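Local coordinates for protein Exo-1,5-alpha-l-arabinofuranobiosidase (Gibberella zeae, PDB 2YDT) that probably hydrolyses alpha-L-arabinofuranosyl linkages, releasing arabinobiose from the ends of 1,5-linked arabinan, and holds an arabinofuranosylated iminosugar inhibitor in its pocket, at residues 99-109 and 122-133; 196-204 and 248-257. One frame throughout, in Å; residues are numbered along the deposited sequence.

Interaction 1 of 2, residues 99-109 and 122-133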
loop_
_atom_site.group_PDB
_atom_site.type_symbol
_atom_site.label_atom_id
_atom_site.label_comp_id
_atom_site.label_asym_id
_atom_site.label_seq_id
_atom_site.Cartn_x
_atom_site.Cartn_y
_atom_site.Cartn_z
ATOM N N LYS A 99 -14.666 20.187 -4.094
ATOM C CA LYS A 99 -13.740 21.287 -4.376
ATOM C C LYS A 99 -12.279 20.876 -4.595
ATOM O O LYS A 99 -11.403 21.737 -4.678
ATOM C CB LYS A 99 -13.828 22.326 -3.263
ATOM C CG LYS A 99 -13.288 21.874 -1.921
ATOM C CD LYS A 99 -13.499 22.930 -0.877
ATOM C CE LYS A 99 -12.864 22.529 0.452
ATOM N NZ LYS A 99 -13.400 23.437 1.579
ATOM N N TYR A 100 -12.026 19.577 -4.699
ATOM C CA TYR A 100 -10.692 19.035 -5.031
ATOM C C TYR A 100 -10.696 18.516 -6.462
ATOM O O TYR A 100 -11.339 17.512 -6.758
ATOM C CB TYR A 100 -10.339 17.922 -4.011
ATOM C CG TYR A 100 -10.372 18.444 -2.591
ATOM C CD1 TYR A 100 -9.283 19.105 -2.055
ATOM C CD2 TYR A 100 -11.494 18.326 -1.807
ATOM C CE1 TYR A 100 -9.314 19.641 -0.787
ATOM C CE2 TYR A 100 -11.544 18.835 -0.530
ATOM C CZ TYR A 100 -10.425 19.499 -0.013
ATOM O OH TYR A 100 -10.430 20.047 1.259
ATOM N N PRO A 101 -10.005 19.216 -7.378
ATOM C CA PRO A 101 -10.110 18.845 -8.792
ATOM C C PRO A 101 -9.244 17.676 -9.197
ATOM O O PRO A 101 -8.371 17.241 -8.461
ATOM C CB PRO A 101 -9.594 20.093 -9.520
ATOM C CG PRO A 101 -8.705 20.720 -8.591
ATOM C CD PRO A 101 -9.309 20.499 -7.216
ATOM N N LYS A 102 -9.495 17.192 -10.401
ATOM C CA LYS A 102 -8.598 16.257 -11.071
ATOM C C LYS A 102 -7.163 16.754 -10.948
ATOM O O LYS A 102 -6.892 17.944 -11.144
ATOM C CB LYS A 102 -8.981 16.131 -12.558
ATOM C CG LYS A 102 -8.173 15.120 -13.310
ATOM C CD LYS A 102 -8.642 14.994 -14.766
ATOM C CE LYS A 102 -7.926 13.859 -15.422
ATOM N NZ LYS A 102 -8.191 13.799 -16.886
ATOM N N GLY A 103 -6.251 15.839 -10.580
ATOM C CA GLY A 103 -4.859 16.141 -10.421
ATOM C C GLY A 103 -4.431 16.529 -9.021
ATOM O O GLY A 103 -3.253 16.686 -8.776
ATOM N N THR A 104 -5.388 16.737 -8.107
ATOM C CA THR A 104 -5.063 16.940 -6.690
ATOM C C THR A 104 -4.336 15.672 -6.258
ATOM O O THR A 104 -4.747 14.561 -6.607
ATOM C CB THR A 104 -6.338 17.119 -5.852
ATOM O OG1 THR A 104 -7.062 18.290 -6.302
ATOM C CG2 THR A 104 -6.015 17.248 -4.366
ATOM N N VAL A 105 -3.283 15.838 -5.489
ATOM C CA VAL A 105 -2.572 14.724 -4.865
ATOM C C VAL A 105 -3.061 14.527 -3.448
ATOM O O VAL A 105 -3.119 15.475 -2.676
ATOM C CB VAL A 105 -1.062 14.941 -4.858
ATOM C CG1 VAL A 105 -0.341 13.693 -4.194
ATOM C CG2 VAL A 105 -0.556 15.152 -6.281
ATOM N N LEU A 106 -3.488 13.299 -3.121
ATOM C CA LEU A 106 -3.843 12.958 -1.779
ATOM C C LEU A 106 -2.691 12.168 -1.118
ATOM O O LEU A 106 -1.988 11.377 -1.743
ATOM C CB LEU A 106 -5.101 12.107 -1.736
ATOM C CG LEU A 106 -6.370 12.682 -2.348
ATOM C CD1 LEU A 106 -7.588 11.760 -2.067
ATOM C CD2 LEU A 106 -6.617 14.104 -1.868
ATOM N N CYS A 107 -2.524 12.428 0.166
ATOM C CA CYS A 107 -1.684 11.596 1.047
ATOM C C CYS A 107 -2.565 11.188 2.202
ATOM O O CYS A 107 -3.008 12.045 2.990
ATOM C CB CYS A 107 -0.470 12.376 1.546
ATOM S SG CYS A 107 0.686 11.264 2.493
ATOM N N SER A 108 -2.883 9.896 2.308
ATOM C CA SER A 108 -3.543 9.378 3.467
ATOM C C SER A 108 -2.523 8.665 4.334
ATOM O O SER A 108 -1.477 8.305 3.873
ATOM C CB SER A 108 -4.685 8.433 3.037
ATOM O OG SER A 108 -5.441 7.998 4.146
ATOM N N GLY A 109 -2.818 8.512 5.609
ATOM C CA GLY A 109 -1.931 7.862 6.555
ATOM C C GLY A 109 -2.513 7.966 7.940
ATOM O O GLY A 109 -3.598 8.548 8.120
ATOM N N GLU A 122 -6.204 9.789 8.300
ATOM C CA GLU A 122 -6.405 11.160 7.818
ATOM C C GLU A 122 -6.274 11.199 6.328
ATOM O O GLU A 122 -5.616 10.345 5.732
ATOM C CB GLU A 122 -5.292 12.089 8.358
ATOM C CG GLU A 122 -5.047 12.044 9.873
ATOM C CD GLU A 122 -6.114 12.780 10.634
ATOM O OE1 GLU A 122 -7.298 12.507 10.367
ATOM O OE2 GLU A 122 -5.777 13.613 11.512
ATOM N N VAL A 123 -6.892 12.195 5.699
ATOM C CA VAL A 123 -6.564 12.571 4.317
ATOM C C VAL A 123 -6.049 14.006 4.284
ATOM O O VAL A 123 -6.715 14.900 4.797
ATOM C CB VAL A 123 -7.753 12.400 3.323
ATOM C CG1 VAL A 123 -7.440 12.909 1.915
ATOM C CG2 VAL A 123 -8.169 10.944 3.283
ATOM N N TYR A 124 -4.893 14.190 3.652
ATOM C CA TYR A 124 -4.284 15.494 3.330
ATOM C C TYR A 124 -4.239 15.612 1.806
ATOM O O TYR A 124 -4.192 14.607 1.072
ATOM C CB TYR A 124 -2.843 15.600 3.917
ATOM C CG TYR A 124 -2.842 15.938 5.383
ATOM C CD1 TYR A 124 -3.193 14.991 6.329
ATOM C CD2 TYR A 124 -2.566 17.236 5.829
ATOM C CE1 TYR A 124 -3.257 15.327 7.703
ATOM C CE2 TYR A 124 -2.617 17.567 7.143
ATOM C CZ TYR A 124 -2.959 16.643 8.094
ATOM O OH TYR A 124 -3.039 17.018 9.432
ATOM N N ALA A 125 -4.248 16.846 1.308
ATOM C CA ALA A 125 -4.276 17.096 -0.130
ATOM C C ALA A 125 -3.307 18.175 -0.531
ATOM O O ALA A 125 -3.048 19.086 0.248
ATOM C CB ALA A 125 -5.676 17.503 -0.587
ATOM N N SER A 126 -2.726 18.015 -1.718
ATOM C CA SER A 126 -1.851 19.018 -2.337
ATOM C C SER A 126 -2.477 19.478 -3.648
ATOM O O SER A 126 -2.781 18.661 -4.524
ATOM C CB SER A 126 -0.428 18.480 -2.603
ATOM O OG SER A 126 0.311 19.468 -3.346
ATOM N N ARG A 127 -2.630 20.801 -3.776
ATOM C CA ARG A 127 -3.200 21.425 -4.973
ATOM C C ARG A 127 -2.100 21.932 -5.914
ATOM O O ARG A 127 -2.401 22.555 -6.941
ATOM C CB ARG A 127 -4.098 22.603 -4.565
ATOM C CG ARG A 127 -5.304 22.214 -3.729
ATOM C CD ARG A 127 -6.072 23.438 -3.270
ATOM N NE ARG A 127 -7.326 23.174 -2.556
ATOM C CZ ARG A 127 -8.499 22.935 -3.143
ATOM N NH1 ARG A 127 -8.613 22.920 -4.454
ATOM N NH2 ARG A 127 -9.573 22.755 -2.412
ATOM N N ASP A 128 -0.842 21.660 -5.589
ATOM C CA ASP A 128 0.280 22.159 -6.374
ATOM C C ASP A 128 1.314 21.037 -6.650
ATOM O O ASP A 128 2.497 21.300 -6.762
ATOM C CB ASP A 128 0.918 23.394 -5.711
ATOM C CG ASP A 128 1.361 23.149 -4.282
ATOM O OD1 ASP A 128 1.488 21.942 -3.892
ATOM O OD2 ASP A 128 1.548 24.150 -3.527
ATOM N N LYS A 129 0.824 19.826 -6.856
ATOM C CA LYS A 129 1.666 18.707 -7.314
ATOM C C LYS A 129 2.750 18.338 -6.291
ATOM O O LYS A 129 3.819 17.851 -6.635
ATOM C CB LYS A 129 2.250 18.961 -8.742
ATOM C CG LYS A 129 1.162 19.186 -9.775
ATOM C CD LYS A 129 1.756 19.381 -11.164
ATOM C CE LYS A 129 0.649 19.310 -12.218
ATOM N NZ LYS A 129 1.264 19.438 -13.580
ATOM N N GLY A 130 2.430 18.522 -5.018
ATOM C CA GLY A 130 3.266 17.959 -3.941
ATOM C C GLY A 130 4.111 18.945 -3.144
ATOM O O GLY A 130 4.895 18.514 -2.284
ATOM N N TYR A 131 3.991 20.244 -3.431
ATOM C CA TYR A 131 4.792 21.265 -2.778
ATOM C C TYR A 131 4.202 21.767 -1.450
ATOM O O TYR A 131 4.964 22.064 -0.528
ATOM C CB TYR A 131 5.084 22.438 -3.754
ATOM C CG TYR A 131 6.114 22.050 -4.776
ATOM C CD1 TYR A 131 7.474 22.161 -4.490
ATOM C CD2 TYR A 131 5.741 21.564 -6.008
ATOM C CE1 TYR A 131 8.429 21.777 -5.397
ATOM C CE2 TYR A 131 6.713 21.161 -6.945
ATOM C CZ TYR A 131 8.053 21.291 -6.623
ATOM O OH TYR A 131 9.045 20.894 -7.523
ATOM N N THR A 132 2.869 21.861 -1.362
ATOM C CA THR A 132 2.211 22.187 -0.105
ATOM C C THR A 132 1.067 21.216 0.140
ATOM O O THR A 132 0.545 20.598 -0.792
ATOM C CB THR A 132 1.679 23.636 -0.044
ATOM O OG1 THR A 132 0.696 23.791 -1.045
ATOM C CG2 THR A 132 2.825 24.687 -0.293
ATOM N N TRP A 133 0.644 21.177 1.395
ATOM C CA TRP A 133 -0.401 20.267 1.863
ATOM C C TRP A 133 -1.405 20.949 2.745
ATOM O O TRP A 133 -1.050 21.853 3.533
ATOM C CB TRP A 133 0.224 19.087 2.653
ATOM C CG TRP A 133 1.187 18.329 1.800
ATOM C CD1 TRP A 133 2.551 18.545 1.683
ATOM C CD2 TRP A 133 0.872 17.285 0.851
ATOM N NE1 TRP A 133 3.066 17.717 0.724
ATOM C CE2 TRP A 133 2.073 16.935 0.197
ATOM C CE3 TRP A 133 -0.304 16.600 0.519
ATOM C CZ2 TRP A 133 2.128 15.928 -0.773
ATOM C CZ3 TRP A 133 -0.254 15.633 -0.451
ATOM C CH2 TRP A 133 0.960 15.294 -1.081
HETATM O O HOH W 1 -1.830 18.868 -7.149
#
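Arg127 reaches back over the start of the hairpin and grips the carbonyl oxygen of Lys99 end-on, with NH1 at 3.0 Å and NH2 at 3.1 Å from Lys99 O. The oxygen lies in the guanidinium plane; NH1 meets it in the carbonyl plane, NH2 from above. An extended chain from CG to NE, then a turn about NE (chi4 -84°), carries the guanidinium to Tyr100, whose CD1 lies over one of its faces; the two planes are 24° apart and Arg127 NH2 is 3.5 Å from Tyr100 CE1. Glu134 holds both groups, one carboxylate oxygen in a salt bridge with Arg127 NE and the other hydrogen-bonded to Tyr100 OH.

Strands 105-109 and 122-126 run antiparallel. Val105 pairs with Ser126 and Cys107 with Tyr124 through two backbone bonds each, whereas at Gly109 and Glu122 one of the two is weak. Ser108 OG, placed opposite its backbone N (chi1 -175°), adds a bond of 2.8 Å to Glu122 O. On the face of Leu106, Ala125 and Val123, one leucine methyl, CD2, packs 3.8 Å from Ala125 CB, and Thr104 CG2 meets the same CB. On the other face the six-membered ring of Trp133 lies beside Val105 and Cys107: its CH2 is 3.7 Å from Val105 CG1, while CZ3 approaches Cys107 CB. Ser126 CB sits over one face of this indole, and Ser73 takes up its NE1.

A water joins Gly103 O and Ser126 O to Lys129 N, linking the type II turn 101-104 to the loop after the second strand. The whole is an antiparallel beta hairpin, the two central strands of a four-stranded propeller blade.

Interaction 2 of 2, residues 196-204 and 248-257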
loop_
_atom_site.group_PDB
_atom_site.type_symbol
_atom_site.label_atom_id
_atom_site.label_comp_id
_atom_site.label_asym_id
_atom_site.label_seq_id
_atom_site.Cartn_x
_atom_site.Cartn_y
_atom_site.Cartn_z
ATOM N N LYS A 196 -20.864 5.142 6.102
ATOM C CA LYS A 196 -20.811 4.042 7.049
ATOM C C LYS A 196 -19.715 3.046 6.619
ATOM O O LYS A 196 -19.476 2.816 5.426
ATOM C CB LYS A 196 -22.192 3.387 6.985
ATOM C CG LYS A 196 -22.500 2.237 7.865
ATOM C CD LYS A 196 -24.023 1.970 7.666
ATOM C CE LYS A 196 -24.408 0.506 7.666
ATOM N NZ LYS A 196 -25.785 0.339 7.049
ATOM N N VAL A 197 -19.047 2.451 7.594
ATOM C CA VAL A 197 -18.086 1.359 7.322
ATOM C C VAL A 197 -18.761 0.172 6.647
ATOM O O VAL A 197 -19.844 -0.284 7.090
ATOM C CB VAL A 197 -17.398 0.936 8.596
ATOM C CG1 VAL A 197 -16.459 -0.274 8.377
ATOM C CG2 VAL A 197 -16.596 2.100 9.197
ATOM N N VAL A 198 -18.136 -0.326 5.576
ATOM C CA VAL A 198 -18.588 -1.524 4.851
ATOM C C VAL A 198 -17.503 -2.595 4.966
ATOM O O VAL A 198 -16.336 -2.330 4.653
ATOM C CB VAL A 198 -18.844 -1.228 3.387
ATOM C CG1 VAL A 198 -19.269 -2.494 2.559
ATOM C CG2 VAL A 198 -19.892 -0.069 3.209
ATOM N N ASP A 199 -17.887 -3.809 5.377
ATOM C CA ASP A 199 -16.918 -4.913 5.470
ATOM C C ASP A 199 -16.524 -5.416 4.085
ATOM O O ASP A 199 -17.391 -5.572 3.184
ATOM C CB ASP A 199 -17.498 -6.060 6.270
ATOM C CG ASP A 199 -17.639 -5.738 7.759
ATOM O OD1 ASP A 199 -17.103 -4.717 8.241
ATOM O OD2 ASP A 199 -18.428 -6.437 8.445
ATOM N N ASP A 200 -15.214 -5.659 3.908
ATOM C CA ASP A 200 -14.636 -6.149 2.669
ATOM C C ASP A 200 -14.219 -7.626 2.743
ATOM O O ASP A 200 -14.240 -8.311 1.715
ATOM C CB ASP A 200 -13.413 -5.324 2.262
ATOM C CG ASP A 200 -13.752 -3.903 1.892
ATOM O OD1 ASP A 200 -14.812 -3.682 1.279
ATOM O OD2 ASP A 200 -12.927 -3.013 2.246
ATOM N N THR A 201 -13.752 -8.063 3.913
ATOM C CA THR A 201 -13.240 -9.420 4.104
ATOM C C THR A 201 -13.137 -9.635 5.600
ATOM O O THR A 201 -12.581 -8.817 6.328
ATOM C CB THR A 201 -11.851 -9.636 3.412
ATOM O OG1 THR A 201 -12.043 -9.931 2.027
ATOM C CG2 THR A 201 -11.067 -10.785 4.045
ATOM N N LYS A 202 -13.716 -10.734 6.071
ATOM C CA LYS A 202 -13.659 -11.105 7.470
ATOM C C LYS A 202 -13.838 -12.609 7.600
ATOM O O LYS A 202 -14.435 -13.243 6.744
ATOM C CB LYS A 202 -14.726 -10.400 8.297
ATOM C CG LYS A 202 -16.154 -10.710 7.914
ATOM C CD LYS A 202 -17.095 -9.706 8.582
ATOM C CE LYS A 202 -18.534 -9.957 8.197
ATOM N NZ LYS A 202 -19.382 -8.906 8.811
ATOM N N TYR A 203 -13.315 -13.163 8.680
ATOM C CA TYR A 203 -13.276 -14.605 8.897
ATOM C C TYR A 203 -13.853 -14.983 10.265
ATOM O O TYR A 203 -13.606 -14.353 11.248
ATOM C CB TYR A 203 -11.845 -15.116 8.723
ATOM C CG TYR A 203 -11.413 -15.083 7.279
ATOM C CD1 TYR A 203 -11.792 -16.066 6.372
ATOM C CD2 TYR A 203 -10.680 -14.014 6.767
ATOM C CE1 TYR A 203 -11.427 -16.010 5.064
ATOM C CE2 TYR A 203 -10.329 -13.946 5.455
ATOM C CZ TYR A 203 -10.689 -14.955 4.574
ATOM O OH TYR A 203 -10.373 -14.900 3.240
ATOM N N ALA A 204 -14.641 -16.053 10.280
ATOM C CA ALA A 204 -15.313 -16.562 11.470
ATOM C C ALA A 204 -14.378 -16.969 12.609
ATOM O O ALA A 204 -14.742 -16.830 13.795
ATOM C CB ALA A 204 -16.184 -17.795 11.057
ATOM N N ARG A 248 -9.336 -11.670 -4.052
ATOM C CA ARG A 248 -10.714 -11.804 -4.481
ATOM C C ARG A 248 -10.930 -11.001 -5.756
ATOM O O ARG A 248 -10.245 -9.994 -6.002
ATOM C CB ARG A 248 -11.664 -11.323 -3.377
ATOM C CG ARG A 248 -11.576 -12.151 -2.101
ATOM C CD ARG A 248 -12.441 -11.666 -1.012
ATOM N NE ARG A 248 -12.246 -12.444 0.216
ATOM C CZ ARG A 248 -13.177 -12.646 1.143
ATOM N NH1 ARG A 248 -14.370 -12.103 1.015
ATOM N NH2 ARG A 248 -12.927 -13.374 2.220
ATOM N N LEU A 249 -11.916 -11.407 -6.555
ATOM C CA LEU A 249 -12.258 -10.717 -7.802
ATOM C C LEU A 249 -13.714 -10.246 -7.790
ATOM O O LEU A 249 -14.610 -10.984 -7.331
ATOM C CB LEU A 249 -12.056 -11.657 -8.997
ATOM C CG LEU A 249 -10.659 -12.223 -9.142
ATOM C CD1 LEU A 249 -10.606 -13.457 -10.032
ATOM C CD2 LEU A 249 -9.722 -11.136 -9.654
ATOM N N SER A 250 -13.955 -9.033 -8.268
ATOM C CA SER A 250 -15.306 -8.468 -8.260
ATOM C C SER A 250 -15.482 -7.386 -9.316
ATOM O O SER A 250 -14.619 -6.555 -9.510
ATOM C CB SER A 250 -15.663 -7.898 -6.876
ATOM O OG SER A 250 -17.044 -7.522 -6.812
ATOM N N LYS A 251 -16.645 -7.380 -9.961
ATOM C CA LYS A 251 -17.029 -6.302 -10.820
ATOM C C LYS A 251 -17.256 -4.993 -10.074
ATOM O O LYS A 251 -16.882 -3.912 -10.561
ATOM C CB LYS A 251 -18.299 -6.696 -11.574
ATOM C CG LYS A 251 -18.172 -6.487 -13.006
ATOM C CD LYS A 251 -17.324 -7.607 -13.623
ATOM C CE LYS A 251 -17.859 -8.118 -14.990
ATOM N NZ LYS A 251 -16.812 -8.778 -15.940
ATOM N N ASP A 252 -17.824 -5.106 -8.878
ATOM C CA ASP A 252 -18.074 -3.979 -8.025
ATOM C C ASP A 252 -17.067 -4.045 -6.862
ATOM O O ASP A 252 -17.154 -4.948 -6.032
ATOM C CB ASP A 252 -19.501 -4.022 -7.481
ATOM C CG ASP A 252 -19.864 -2.769 -6.686
ATOM O OD1 ASP A 252 -18.977 -2.046 -6.153
ATOM O OD2 ASP A 252 -21.087 -2.481 -6.549
ATOM N N PRO A 253 -16.101 -3.092 -6.814
ATOM C CA PRO A 253 -15.037 -3.163 -5.808
ATOM C C PRO A 253 -15.501 -2.731 -4.400
ATOM O O PRO A 253 -14.716 -2.684 -3.429
ATOM C CB PRO A 253 -13.964 -2.256 -6.413
ATOM C CG PRO A 253 -14.750 -1.219 -7.078
ATOM C CD PRO A 253 -15.905 -1.934 -7.711
ATOM N N GLN A 254 -16.790 -2.456 -4.267
ATOM C CA GLN A 254 -17.443 -2.287 -2.958
ATOM C C GLN A 254 -17.965 -3.592 -2.347
ATOM O O GLN A 254 -18.461 -3.616 -1.204
ATOM C CB GLN A 254 -18.602 -1.292 -3.058
ATOM C CG GLN A 254 -18.190 0.094 -3.521
ATOM C CD GLN A 254 -19.383 0.933 -3.905
ATOM O OE1 GLN A 254 -19.771 1.845 -3.160
ATOM N NE2 GLN A 254 -19.989 0.626 -5.068
ATOM N N LYS A 255 -17.900 -4.655 -3.145
ATOM C CA LYS A 255 -18.519 -5.924 -2.818
ATOM C C LYS A 255 -17.565 -7.096 -2.873
ATOM O O LYS A 255 -17.907 -8.185 -3.376
ATOM C CB LYS A 255 -19.688 -6.172 -3.780
ATOM C CG LYS A 255 -20.777 -5.100 -3.753
ATOM C CD LYS A 255 -21.999 -5.576 -4.613
ATOM C CE LYS A 255 -23.047 -4.516 -4.715
ATOM N NZ LYS A 255 -23.735 -4.363 -3.425
ATOM N N PHE A 256 -16.377 -6.929 -2.318
ATOM C CA PHE A 256 -15.474 -8.069 -2.189
ATOM C C PHE A 256 -15.914 -9.088 -1.126
ATOM O O PHE A 256 -15.463 -10.227 -1.163
ATOM C CB PHE A 256 -14.027 -7.616 -1.963
ATOM C CG PHE A 256 -13.404 -6.919 -3.169
ATOM C CD1 PHE A 256 -13.204 -7.619 -4.339
ATOM C CD2 PHE A 256 -13.035 -5.564 -3.109
ATOM C CE1 PHE A 256 -12.609 -7.002 -5.454
ATOM C CE2 PHE A 256 -12.447 -4.946 -4.183
ATOM C CZ PHE A 256 -12.229 -5.656 -5.358
ATOM N N LEU A 257 -16.751 -8.693 -0.172
ATOM C CA LEU A 257 -17.019 -9.525 1.001
ATOM C C LEU A 257 -17.627 -10.870 0.608
ATOM O O LEU A 257 -17.302 -11.901 1.230
ATOM C CB LEU A 257 -17.931 -8.815 1.971
ATOM C CG LEU A 257 -18.358 -9.638 3.183
ATOM C CD1 LEU A 257 -17.152 -9.937 4.074
ATOM C CD2 LEU A 257 -19.429 -8.888 3.952
HETATM O O HOH W 2 -17.793 -5.822 0.494
HETATM O O HOH W 3 -15.097 -13.026 4.059
#
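Arg248 and Tyr203 approach from opposite directions, and the arginine NH2 donates to Tyr203 OH over 3.1 Å in a fairly straight bond (161°). The hydroxyl lies in the guanidinium plane, to which the tyrosine ring stands almost perpendicular, at 88°. Over the centre of one guanidinium face sits Thr201 OG1, 3.1 Å from Arg248 CZ. The angles there are too poor for hydrogen bonds from NE or NH1; the oxygen simply rests against the cation face, and the hydroxyl bonds instead to Asp200 O.

Leu257 supplies the apolar part. Its CB rests 3.5 Å from Asp199 O, and its two methyls diverge, CD1 toward the backbone of Thr201 and CG of Lys202, CD2 toward Asp199 CB. With CG opposite the backbone N (chi1 176°), the branch lies along the edge strand. Alongside, Leu257 CA makes a CH...O contact of 3.1 Å with Asp200 O. Two waters complete the join: one donates to Asp199 O and Gln254 O and accepts from Leu257 N, the other connects Arg248 NH2 to Lys202 O.

Further out, Arg248 NH1 donates to Phe256 O, 3.1 Å away and in the guanidinium plane, tying the loop to its own strand, and Tyr227 OH takes the NE proton. Tyr203 OH also bonds to His261 and Tyr227, and its ring stacks on Tyr229. Asp252 begins a type I turn; its OD1 accepts from Gln254 N, an Asx turn, and from Gln254 NE2. At Asp200 and Thr201 a classic beta bulge opposite Leu183 distorts 198-201, an outermost strand of its sheet. This is packing between neighbouring beta-propeller blades, joining one's edge strand and the residues after it to strand 245-250 and its following loop in the next.

Overall arrangement
Interaction 1 lies within a single four-stranded antiparallel sheet, whereas interaction 2 bridges two successive ones, so the pair illustrates how blades are built and how they are set side by side in this sialidase-like propeller. They follow one another along the chain; the centres of interactions 1 and 2 are 27 Å apart, and the nearest atoms of interactions 1 and 2 are about 13 Å apart, without touching. Each centre is about 17 Å from that of the chain. Both remain outside the sugar pocket: between nearest atoms, Gly109 of interaction 1 is about 10 Å from the bound arabinofuranose, and the Thr201 side chain of interaction 2 about 11 Å from the iminosugar. A manganese ion lies about 11 Å from the Val105 side chain.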